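Local atomic coordinates of 4-amino-4-deoxychorismate lyase (Legionella pneumophila, PDB entry 3LUL), a protein that belongs to the class IV aminotransferase family and forms a two-chain assembly, carrying pyridoxal phosphate bound covalently to a lysine. Residues F113-S126 with L235-D249. Sequence-based numbering, arbitrary orientation.
Sequences FNYSIQKHPVRLIS and LTNSLQGIRRVLSLD. With PO4 (phosphate ion), chain G.
Arg243 reaches across to the backbone of His120 and grips a single oxygen side-on: NE and NH2 each lie 2.9 Å from His120 O, which sits in the guanidinium plane. A bend at chi2 (91°) in an arm whose CG is anti to the backbone N turns the group this way. Gln118 CB lies over one guanidinium face. Nearer the start of 113-126, the Gln240 amide works along the backbone: OE1 accepts from Gln118 N at 2.8 Å, NE2 gives a weak bond to Ser116 O, and the Gln118 amide stacks on it, 27° from parallel. Tyr115 OH donates to Leu239 O at 2.7 Å, in the carbonyl plane on a lone pair, while Leu239 CD1 meets the edge of the Phe113 ring.

Beyond Pro121 the two segments pair as parallel strands, with a beta bulge shifting the register between Val122 and Arg123. Leu124 CD1 packs on Val245 CG1 (3.9 Å), on the face that Val122 shares. At the far end the Asp249 carboxylate takes Ser126 N on OD1 (2.8 Å) and Ser126 OG on OD2 (2.7 Å), both syn; Lys224 also pairs with OD2. The hairpin 232-237/241-248 carries a cofactor contact in its turn, where Ser238 OG bonds the phosphate of the modified Lys141. Strand 241-248 runs between 122-131 and the antiparallel 232-237, helix 258-269 packs against Ile242 and Arg244, and residues 113-121 lead across from strand 106-113 of the other sheet.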
loop_
_atom_site.group_PDB
_atom_site.type_symbol
_atom_site.label_atom_id
_atom_site.label_comp_id
_atom_site.label_asym_id
_atom_site.label_seq_id
_atom_site.Cartn_x
_atom_site.Cartn_y
_atom_site.Cartn_z
ATOM N N PHE B 113 -21.199 9.063 4.967
ATOM C CA PHE B 113 -21.881 7.863 4.508
ATOM C C PHE B 113 -22.780 7.333 5.601
ATOM O O PHE B 113 -22.622 7.629 6.790
ATOM C CB PHE B 113 -20.880 6.792 4.069
ATOM C CG PHE B 113 -19.858 6.452 5.112
ATOM C CD1 PHE B 113 -18.682 7.197 5.223
ATOM C CD2 PHE B 113 -20.052 5.387 5.983
ATOM C CE1 PHE B 113 -17.709 6.883 6.192
ATOM C CE2 PHE B 113 -19.085 5.048 6.943
ATOM C CZ PHE B 113 -17.919 5.797 7.062
ATOM N N ASN B 114 -23.750 6.554 5.174
ATOM C CA ASN B 114 -24.653 5.861 6.069
ATOM C C ASN B 114 -24.316 4.382 6.014
ATOM O O ASN B 114 -23.980 3.859 4.945
ATOM C CB ASN B 114 -26.083 6.098 5.636
ATOM C CG ASN B 114 -26.575 7.460 6.003
ATOM O OD1 ASN B 114 -26.374 8.427 5.261
ATOM N ND2 ASN B 114 -27.197 7.564 7.165
ATOM N N TYR B 115 -24.416 3.698 7.150
ATOM C CA TYR B 115 -24.105 2.266 7.211
ATOM C C TYR B 115 -24.826 1.612 8.385
ATOM O O TYR B 115 -25.203 2.301 9.329
ATOM C CB TYR B 115 -22.596 2.065 7.349
ATOM C CG TYR B 115 -22.056 2.475 8.702
ATOM C CD1 TYR B 115 -21.784 3.800 8.990
ATOM C CD2 TYR B 115 -21.849 1.532 9.697
ATOM C CE1 TYR B 115 -21.310 4.168 10.239
ATOM C CE2 TYR B 115 -21.369 1.886 10.934
ATOM C CZ TYR B 115 -21.087 3.207 11.205
ATOM O OH TYR B 115 -20.622 3.551 12.441
ATOM N N SER B 116 -25.019 0.294 8.299
ATOM C CA SER B 116 -25.639 -0.508 9.357
ATOM C C SER B 116 -24.576 -1.160 10.246
ATOM O O SER B 116 -23.617 -1.725 9.748
ATOM C CB SER B 116 -26.524 -1.628 8.764
ATOM O OG SER B 116 -27.693 -1.129 8.116
ATOM N N ILE B 117 -24.767 -1.093 11.561
ATOM C CA ILE B 117 -23.943 -1.845 12.492
ATOM C C ILE B 117 -24.300 -3.327 12.365
ATOM O O ILE B 117 -25.442 -3.702 12.481
ATOM C CB ILE B 117 -24.044 -1.301 13.940
ATOM C CG1 ILE B 117 -23.331 0.062 14.018
ATOM C CG2 ILE B 117 -23.375 -2.259 14.939
ATOM C CD1 ILE B 117 -23.627 0.875 15.275
ATOM N N GLN B 118 -23.296 -4.143 12.052
ATOM C CA GLN B 118 -23.449 -5.584 11.887
ATOM C C GLN B 118 -23.397 -6.268 13.261
ATOM O O GLN B 118 -22.423 -6.102 13.989
ATOM C CB GLN B 118 -22.334 -6.110 11.000
ATOM C CG GLN B 118 -22.412 -5.595 9.554
ATOM C CD GLN B 118 -21.100 -4.963 9.065
ATOM O OE1 GLN B 118 -20.000 -5.445 9.369
ATOM N NE2 GLN B 118 -21.217 -3.879 8.296
ATOM N N LYS B 119 -24.433 -7.018 13.627
ATOM C CA LYS B 119 -24.480 -7.636 14.983
ATOM C C LYS B 119 -24.291 -9.173 15.022
ATOM O O LYS B 119 -24.037 -9.731 16.105
ATOM C CB LYS B 119 -25.689 -7.163 15.815
ATOM C CG LYS B 119 -27.033 -6.997 15.073
ATOM C CD LYS B 119 -27.923 -5.997 15.815
ATOM C CE LYS B 119 -29.410 -6.226 15.546
ATOM N NZ LYS B 119 -29.737 -6.281 14.089
ATOM N N HIS B 120 -24.367 -9.826 13.862
ATOM C CA HIS B 120 -23.961 -11.230 13.735
ATOM C C HIS B 120 -22.451 -11.405 14.064
ATOM O O HIS B 120 -21.620 -10.583 13.662
ATOM C CB HIS B 120 -24.342 -11.809 12.347
ATOM C CG HIS B 120 -23.696 -11.132 11.167
ATOM N ND1 HIS B 120 -22.854 -11.800 10.302
ATOM C CD2 HIS B 120 -23.803 -9.870 10.677
ATOM C CE1 HIS B 120 -22.452 -10.979 9.349
ATOM N NE2 HIS B 120 -23.008 -9.800 9.557
ATOM N N PRO B 121 -22.087 -12.469 14.825
ATOM C CA PRO B 121 -20.657 -12.624 15.121
ATOM C C PRO B 121 -19.832 -12.976 13.899
ATOM O O PRO B 121 -20.347 -13.591 12.968
ATOM C CB PRO B 121 -20.623 -13.767 16.121
ATOM C CG PRO B 121 -21.970 -13.768 16.719
ATOM C CD PRO B 121 -22.880 -13.433 15.595
ATOM N N VAL B 122 -18.569 -12.548 13.905
ATOM C CA VAL B 122 -17.713 -12.651 12.721
ATOM C C VAL B 122 -16.917 -13.947 12.693
ATOM O O VAL B 122 -16.502 -14.450 13.722
ATOM C CB VAL B 122 -16.734 -11.463 12.601
ATOM C CG1 VAL B 122 -17.508 -10.197 12.370
ATOM C CG2 VAL B 122 -15.887 -11.327 13.823
ATOM N N ARG B 123 -16.714 -14.462 11.477
ATOM C CA ARG B 123 -15.852 -15.611 11.233
ATOM C C ARG B 123 -14.523 -15.134 10.633
ATOM O O ARG B 123 -14.502 -14.399 9.633
ATOM C CB ARG B 123 -16.542 -16.605 10.293
ATOM C CG ARG B 123 -17.758 -17.320 10.884
ATOM C CD ARG B 123 -18.097 -18.551 10.058
ATOM N NE ARG B 123 -19.208 -19.343 10.581
ATOM C CZ ARG B 123 -19.072 -20.321 11.473
ATOM N NH1 ARG B 123 -17.878 -20.599 11.982
ATOM N NH2 ARG B 123 -20.134 -21.006 11.877
ATOM N N LEU B 124 -13.413 -15.555 11.249
ATOM C CA LEU B 124 -12.050 -15.169 10.844
ATOM C C LEU B 124 -11.264 -16.340 10.286
ATOM O O LEU B 124 -11.497 -17.483 10.690
ATOM C CB LEU B 124 -11.277 -14.629 12.037
ATOM C CG LEU B 124 -11.868 -13.412 12.732
ATOM C CD1 LEU B 124 -10.994 -12.970 13.910
ATOM C CD2 LEU B 124 -12.027 -12.249 11.745
ATOM N N ILE B 125 -10.345 -16.038 9.367
ATOM C CA ILE B 125 -9.314 -16.970 8.939
ATOM C C ILE B 125 -7.961 -16.326 9.139
ATOM O O ILE B 125 -7.831 -15.102 9.075
ATOM C CB ILE B 125 -9.477 -17.488 7.465
ATOM C CG1 ILE B 125 -9.632 -16.355 6.454
ATOM C CG2 ILE B 125 -10.654 -18.534 7.357
ATOM C CD1 ILE B 125 -8.624 -16.340 5.335
ATOM N N SER B 126 -6.951 -17.142 9.415
ATOM C CA SER B 126 -5.596 -16.637 9.611
ATOM C C SER B 126 -4.939 -16.509 8.246
ATOM O O SER B 126 -5.005 -17.430 7.452
ATOM C CB SER B 126 -4.774 -17.642 10.430
ATOM O OG SER B 126 -5.242 -17.773 11.748
ATOM N N LEU B 235 -13.455 -7.964 18.376
ATOM C CA LEU B 235 -12.720 -6.946 17.611
ATOM C C LEU B 235 -13.246 -5.554 17.902
ATOM O O LEU B 235 -14.383 -5.408 18.313
ATOM C CB LEU B 235 -12.901 -7.205 16.137
ATOM C CG LEU B 235 -12.612 -8.631 15.657
ATOM C CD1 LEU B 235 -12.998 -8.776 14.169
ATOM C CD2 LEU B 235 -11.157 -8.986 15.883
ATOM N N THR B 236 -12.431 -4.537 17.642
ATOM C CA THR B 236 -12.827 -3.173 17.923
ATOM C C THR B 236 -12.444 -2.265 16.755
ATOM O O THR B 236 -11.361 -2.391 16.181
ATOM C CB THR B 236 -12.161 -2.615 19.238
ATOM O OG1 THR B 236 -10.733 -2.546 19.082
ATOM C CG2 THR B 236 -12.470 -3.493 20.484
ATOM N N ASN B 237 -13.345 -1.350 16.427
ATOM C CA ASN B 237 -13.046 -0.213 15.573
ATOM C C ASN B 237 -14.098 0.885 15.753
ATOM O O ASN B 237 -15.089 0.686 16.458
ATOM C CB ASN B 237 -12.845 -0.609 14.105
ATOM C CG ASN B 237 -14.106 -1.120 13.421
ATOM O OD1 ASN B 237 -15.224 -0.827 13.832
ATOM N ND2 ASN B 237 -13.919 -1.872 12.334
ATOM N N SER B 238 -13.854 2.046 15.156
ATOM C CA SER B 238 -14.678 3.232 15.452
ATOM C C SER B 238 -16.055 3.080 14.881
ATOM O O SER B 238 -17.003 3.508 15.495
ATOM C CB SER B 238 -14.059 4.511 14.854
ATOM O OG SER B 238 -12.935 4.901 15.567
ATOM N N LEU B 239 -16.171 2.476 13.698
ATOM C CA LEU B 239 -17.483 2.364 13.057
ATOM C C LEU B 239 -18.367 1.290 13.646
ATOM O O LEU B 239 -19.581 1.492 13.770
ATOM C CB LEU B 239 -17.394 2.171 11.543
ATOM C CG LEU B 239 -16.763 3.300 10.763
ATOM C CD1 LEU B 239 -16.665 2.894 9.267
ATOM C CD2 LEU B 239 -17.520 4.583 10.948
ATOM N N GLN B 240 -17.785 0.157 14.002
ATOM C CA GLN B 240 -18.583 -0.970 14.473
ATOM C C GLN B 240 -18.574 -1.144 15.989
ATOM O O GLN B 240 -19.412 -1.847 16.498
ATOM C CB GLN B 240 -18.146 -2.273 13.751
ATOM C CG GLN B 240 -18.522 -2.325 12.239
ATOM C CD GLN B 240 -20.032 -2.480 11.970
ATOM O OE1 GLN B 240 -20.776 -3.107 12.772
ATOM N NE2 GLN B 240 -20.496 -1.924 10.834
ATOM N N GLY B 241 -17.666 -0.470 16.703
ATOM C CA GLY B 241 -17.470 -0.679 18.118
ATOM C C GLY B 241 -16.945 -2.084 18.315
ATOM O O GLY B 241 -16.023 -2.522 17.614
ATOM N N ILE B 242 -17.537 -2.801 19.248
ATOM C CA ILE B 242 -17.122 -4.149 19.547
ATOM C C ILE B 242 -17.918 -5.110 18.663
ATOM O O ILE B 242 -19.169 -5.026 18.593
ATOM C CB ILE B 242 -17.336 -4.472 21.056
ATOM C CG1 ILE B 242 -16.298 -3.736 21.891
ATOM C CG2 ILE B 242 -17.282 -5.985 21.301
ATOM C CD1 ILE B 242 -16.476 -3.856 23.396
ATOM N N ARG B 243 -17.197 -6.031 18.029
ATOM C CA ARG B 243 -17.783 -7.069 17.178
ATOM C C ARG B 243 -17.335 -8.409 17.748
ATOM O O ARG B 243 -16.137 -8.655 17.964
ATOM C CB ARG B 243 -17.313 -6.896 15.743
ATOM C CG ARG B 243 -17.933 -7.851 14.704
ATOM C CD ARG B 243 -19.213 -7.280 14.043
ATOM N NE ARG B 243 -19.905 -8.296 13.216
ATOM C CZ ARG B 243 -19.814 -8.420 11.885
ATOM N NH1 ARG B 243 -19.038 -7.612 11.163
ATOM N NH2 ARG B 243 -20.475 -9.394 11.255
ATOM N N ARG B 244 -18.313 -9.276 18.011
ATOM C CA ARG B 244 -18.024 -10.572 18.603
ATOM C C ARG B 244 -17.482 -11.493 17.537
ATOM O O ARG B 244 -17.878 -11.396 16.376
ATOM C CB ARG B 244 -19.299 -11.164 19.225
ATOM C CG ARG B 244 -19.870 -10.343 20.363
ATOM C CD ARG B 244 -21.282 -10.790 20.708
ATOM N NE ARG B 244 -21.962 -9.820 21.580
ATOM C CZ ARG B 244 -21.977 -9.823 22.920
ATOM N NH1 ARG B 244 -21.367 -10.768 23.627
ATOM N NH2 ARG B 244 -22.640 -8.868 23.572
ATOM N N VAL B 245 -16.579 -12.378 17.944
ATOM C CA VAL B 245 -15.951 -13.355 17.038
ATOM C C VAL B 245 -16.482 -14.762 17.328
ATOM O O VAL B 245 -16.403 -15.252 18.448
ATOM C CB VAL B 245 -14.414 -13.313 17.136
ATOM C CG1 VAL B 245 -13.749 -14.455 16.299
ATOM C CG2 VAL B 245 -13.878 -11.942 16.692
ATOM N N LEU B 246 -17.053 -15.378 16.301
ATOM C CA LEU B 246 -17.604 -16.727 16.376
ATOM C C LEU B 246 -16.525 -17.775 16.196
ATOM O O LEU B 246 -16.569 -18.817 16.837
ATOM C CB LEU B 246 -18.715 -16.933 15.334
ATOM C CG LEU B 246 -19.357 -18.338 15.241
ATOM C CD1 LEU B 246 -19.938 -18.808 16.569
ATOM C CD2 LEU B 246 -20.430 -18.355 14.160
ATOM N N SER B 247 -15.553 -17.511 15.337
ATOM C CA SER B 247 -14.561 -18.519 15.009
ATOM C C SER B 247 -13.296 -17.958 14.401
ATOM O O SER B 247 -13.341 -16.921 13.746
ATOM C CB SER B 247 -15.144 -19.568 14.055
ATOM O OG SER B 247 -15.558 -19.009 12.804
ATOM N N LEU B 248 -12.197 -18.702 14.578
ATOM C CA LEU B 248 -10.934 -18.481 13.865
ATOM C C LEU B 248 -10.546 -19.819 13.223
ATOM O O LEU B 248 -10.346 -20.796 13.941
ATOM C CB LEU B 248 -9.822 -18.028 14.809
ATOM C CG LEU B 248 -8.417 -17.919 14.186
ATOM C CD1 LEU B 248 -8.351 -16.901 12.986
ATOM C CD2 LEU B 248 -7.386 -17.625 15.249
ATOM N N ASP B 249 -10.438 -19.850 11.890
ATOM C CA ASP B 249 -10.124 -21.093 11.164
ATOM C C ASP B 249 -11.136 -22.169 11.603
ATOM O O ASP B 249 -12.345 -21.936 11.538
ATOM C CB ASP B 249 -8.653 -21.460 11.424
ATOM C CG ASP B 249 -7.693 -20.345 11.026
ATOM O OD1 ASP B 249 -7.876 -19.788 9.928
ATOM O OD2 ASP B 249 -6.731 -20.050 11.776
HETATM P P PO4 G . -26.358 -0.811 4.876
HETATM O O1 PO4 G . -26.099 0.659 4.625
HETATM O O2 PO4 G . -27.687 -1.001 5.562
HETATM O O3 PO4 G . -26.382 -1.583 3.592
HETATM O O4 PO4 G . -25.212 -1.282 5.754
HETATM O O HOH W 1 -20.435 -4.376 15.277
HETATM O O HOH W 2 -13.661 -19.271 10.996
#